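Local coordinates for protein ADP-ribose pyrophosphatase (Streptococcus suis, PDB 3O8S) that probably hydrolyses ADP-ribose or a related nucleoside diphosphate linked to another group, as a member of the Nudix hydrolase family, at residues Gly91-Pro96 with Leu176-Leu181. Residues are numbered along the deposited sequence; the frame is centred on the assembly and turned at random.
With EDO (1,2-ethanediol), chain F.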
ATOM      1  N   GLY A  91      -4.592  24.910  14.194  1.00 79.59           N
ATOM      2  CA  GLY A  91      -4.121  25.795  13.126  1.00 78.00           C
ATOM      3  C   GLY A  91      -3.153  25.205  12.107  1.00 76.12           C
ATOM      4  O   GLY A  91      -2.647  25.938  11.250  1.00 73.88           O
ATOM      5  N   LEU A  92      -2.844  23.899  12.214  1.00 70.23           N
ATOM      6  CA  LEU A  92      -1.942  23.218  11.280  1.00 67.19           C
ATOM      7  C   LEU A  92      -2.726  22.614  10.120  1.00 67.96           C
ATOM      8  O   LEU A  92      -3.919  22.309  10.254  1.00 66.25           O
ATOM      9  CB  LEU A  92      -1.073  22.147  11.960  1.00 67.07           C
ATOM     10  CG  LEU A  92      -0.124  22.639  13.079  1.00 73.76           C
ATOM     11  CD1 LEU A  92       0.513  21.461  13.765  1.00 74.23           C
ATOM     12  CD2 LEU A  92       0.963  23.579  12.542  1.00 72.85           C
ATOM     13  N   TRP A  93      -2.046  22.470   8.976  1.00 62.83           N
ATOM     14  CA  TRP A  93      -2.640  22.004   7.732  1.00 59.03           C
ATOM     15  C   TRP A  93      -2.149  20.635   7.324  1.00 62.05           C
ATOM     16  O   TRP A  93      -0.975  20.274   7.515  1.00 62.84           O
ATOM     17  CB  TRP A  93      -2.375  23.015   6.618  1.00 57.23           C
ATOM     18  CG  TRP A  93      -3.001  24.359   6.888  1.00 60.29           C
ATOM     19  CD1 TRP A  93      -2.559  25.308   7.766  1.00 66.51           C
ATOM     20  CD2 TRP A  93      -4.194  24.886   6.293  1.00 59.14           C
ATOM     21  NE1 TRP A  93      -3.382  26.405   7.730  1.00 67.32           N
ATOM     22  CE2 TRP A  93      -4.385  26.184   6.819  1.00 66.03           C
ATOM     23  CE3 TRP A  93      -5.097  24.407   5.326  1.00 57.52           C
ATOM     24  CZ2 TRP A  93      -5.475  26.987   6.455  1.00 65.78           C
ATOM     25  CZ3 TRP A  93      -6.169  25.201   4.959  1.00 59.63           C
ATOM     26  CH2 TRP A  93      -6.355  26.476   5.524  1.00 63.40           C
ATOM     27  N   SER A  94      -3.071  19.848   6.780  1.00 54.91           N
ATOM     28  CA  SER A  94      -2.721  18.509   6.363  1.00 51.62           C
ATOM     29  C   SER A  94      -3.604  18.045   5.206  1.00 53.52           C
ATOM     30  O   SER A  94      -4.643  18.636   4.916  1.00 53.21           O
ATOM     31  CB  SER A  94      -2.815  17.536   7.544  1.00 53.02           C
ATOM     32  OG  SER A  94      -4.121  17.437   8.086  1.00 57.22           O
ATOM     33  N   LEU A  95      -3.166  16.998   4.538  1.00 50.13           N
ATOM     34  CA  LEU A  95      -3.951  16.351   3.507  1.00 49.52           C
ATOM     35  C   LEU A  95      -5.151  15.700   4.171  1.00 54.79           C
ATOM     36  O   LEU A  95      -4.992  15.151   5.281  1.00 54.27           O
ATOM     37  CB  LEU A  95      -3.124  15.254   2.799  1.00 47.82           C
ATOM     38  CG  LEU A  95      -1.891  15.652   2.019  1.00 51.18           C
ATOM     39  CD1 LEU A  95      -1.161  14.404   1.531  1.00 49.12           C
ATOM     40  CD2 LEU A  95      -2.263  16.534   0.860  1.00 51.60           C
ATOM     41  N   PRO A  96      -6.336  15.681   3.525  1.00 51.20           N
ATOM     42  CA  PRO A  96      -7.467  14.958   4.131  1.00 52.50           C
ATOM     43  C   PRO A  96      -7.069  13.498   4.333  1.00 57.19           C
ATOM     44  O   PRO A  96      -6.295  12.941   3.545  1.00 54.08           O
ATOM     45  CB  PRO A  96      -8.596  15.120   3.098  1.00 53.05           C
ATOM     46  CG  PRO A  96      -8.229  16.348   2.344  1.00 56.47           C
ATOM     47  CD  PRO A  96      -6.724  16.301   2.242  1.00 51.26           C
ATOM     48  N   LEU A 176       3.460  27.063   0.997  1.00 70.42           N
ATOM     49  CA  LEU A 176       2.648  26.185   1.832  1.00 66.89           C
ATOM     50  C   LEU A 176       2.285  26.842   3.186  1.00 73.77           C
ATOM     51  O   LEU A 176       3.069  27.639   3.725  1.00 76.11           O
ATOM     52  CB  LEU A 176       3.385  24.853   2.068  1.00 64.54           C
ATOM     53  CG  LEU A 176       3.493  23.900   0.866  1.00 64.99           C
ATOM     54  CD1 LEU A 176       4.566  22.838   1.098  1.00 63.46           C
ATOM     55  CD2 LEU A 176       2.149  23.266   0.528  1.00 61.91           C
ATOM     56  N   PRO A 177       1.107  26.494   3.762  1.00 68.20           N
ATOM     57  CA  PRO A 177       0.751  27.032   5.085  1.00 69.65           C
ATOM     58  C   PRO A 177       1.441  26.193   6.187  1.00 73.69           C
ATOM     59  O   PRO A 177       2.115  25.215   5.818  1.00 72.86           O
ATOM     60  CB  PRO A 177      -0.775  26.907   5.097  1.00 69.64           C
ATOM     61  CG  PRO A 177      -1.052  25.706   4.253  1.00 71.08           C
ATOM     62  CD  PRO A 177       0.077  25.554   3.268  1.00 65.87           C
ATOM     63  N   PRO A 178       1.342  26.500   7.514  1.00 69.64           N
ATOM     64  CA  PRO A 178       2.039  25.640   8.504  1.00 69.32           C
ATOM     65  C   PRO A 178       1.474  24.220   8.486  1.00 67.98           C
ATOM     66  O   PRO A 178       0.258  24.037   8.511  1.00 65.71           O
ATOM     67  CB  PRO A 178       1.827  26.348   9.854  1.00 74.98           C
ATOM     68  CG  PRO A 178       0.770  27.359   9.628  1.00 80.12           C
ATOM     69  CD  PRO A 178       0.625  27.621   8.159  1.00 73.57           C
ATOM     70  N   LEU A 179       2.355  23.224   8.381  1.00 63.92           N
ATOM     71  CA  LEU A 179       1.952  21.831   8.228  1.00 61.67           C
ATOM     72  C   LEU A 179       2.036  21.003   9.490  1.00 65.88           C
ATOM     73  O   LEU A 179       2.924  21.201  10.307  1.00 67.95           O
ATOM     74  CB  LEU A 179       2.831  21.137   7.166  1.00 59.85           C
ATOM     75  CG  LEU A 179       2.699  21.543   5.690  1.00 63.08           C
ATOM     76  CD1 LEU A 179       3.824  20.900   4.881  1.00 61.86           C
ATOM     77  CD2 LEU A 179       1.356  21.095   5.095  1.00 63.20           C
ATOM     78  N   TYR A 180       1.141  20.010   9.598  1.00 60.65           N
ATOM     79  CA  TYR A 180       1.176  19.008  10.660  1.00 61.87           C
ATOM     80  C   TYR A 180       2.155  17.964  10.092  1.00 64.68           C
ATOM     81  O   TYR A 180       1.756  17.110   9.285  1.00 61.32           O
ATOM     82  CB  TYR A 180      -0.259  18.467  10.925  1.00 61.81           C
ATOM     83  CG  TYR A 180      -0.462  17.671  12.208  1.00 65.57           C
ATOM     84  CD1 TYR A 180       0.463  16.708  12.614  1.00 66.92           C
ATOM     85  CD2 TYR A 180      -1.639  17.792  12.946  1.00 68.08           C
ATOM     86  CE1 TYR A 180       0.246  15.928  13.752  1.00 68.26           C
ATOM     87  CE2 TYR A 180      -1.872  17.008  14.076  1.00 70.59           C
ATOM     88  CZ  TYR A 180      -0.932  16.067  14.465  1.00 76.24           C
ATOM     89  OH  TYR A 180      -1.165  15.289  15.567  1.00 79.85           O
ATOM     90  N   LEU A 181       3.457  18.137  10.395  1.00 62.59           N
ATOM     91  CA  LEU A 181       4.571  17.346   9.852  1.00 60.74           C
ATOM     92  C   LEU A 181       4.471  15.845  10.151  1.00 64.43           C
ATOM     93  O   LEU A 181       4.843  15.043   9.284  1.00 61.21           O
ATOM     94  CB  LEU A 181       5.935  17.904  10.286  1.00 63.00           C
ATOM     95  CG  LEU A 181       6.242  19.338   9.778  1.00 67.95           C
ATOM     96  CD1 LEU A 181       7.447  19.931  10.476  1.00 71.03           C
ATOM     97  CD2 LEU A 181       6.387  19.390   8.233  1.00 66.03           C
TER
HETATM   98  C1  EDO F 210      -7.881  16.105   9.596  1.00 66.10           C
HETATM   99  O1  EDO F 210      -8.330  15.022  10.418  1.00 71.21           O
HETATM  100  C2  EDO F 210      -6.907  15.570   8.558  1.00 62.76           C
HETATM  101  O2  EDO F 210      -5.581  15.568   9.090  1.00 64.76           O
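Pro177 sets CB and CG over one face of the Trp93 indole, crossing it at about a right angle: CB stands 3.7 Å from the centroid of the five-membered ring, a CH-pi contact, and CG sits 3.5 Å from Trp93 CG. With Trp93 CG anti to its own carbonyl carbon (chi1 -62°), the indole stands beside the backbone N, where Pro178 O borders its edge and Pro177 its face; Phe171 meets it edge-to-face. Leu92 works the other flank, its CD2 4.0 Å from Pro178 CB, while its CB packs at 3.9 Å against Tyr180 CB. Leu179 starts away from the strand, yet its CD2 comes back to 3.5 Å from Trp93 O, and the side chain also touches Leu189 of helix 186-197.

Two backbone hydrogen bonds pin the crossing. Trp93 N gives a rather bent one to Pro178 O (2.8 Å), in the carbonyl plane. Tyr180 N returns a straighter one to Trp93 O (3.0 Å, 167° at the hydrogen), and the same oxygen also takes a CA-H...O contact from Leu179 CA. At the polar margin Ser94 OG is hydrogen-bonded to O2 of an ethanediol, probably from the crystallisation liquor, which Arg74 and Lys183 hold as well.

This is a single beta bridge, Trp93 with Leu179, tying the loop before helix 186-197 to strand 93-99 of the Nudix fold's mixed sheet.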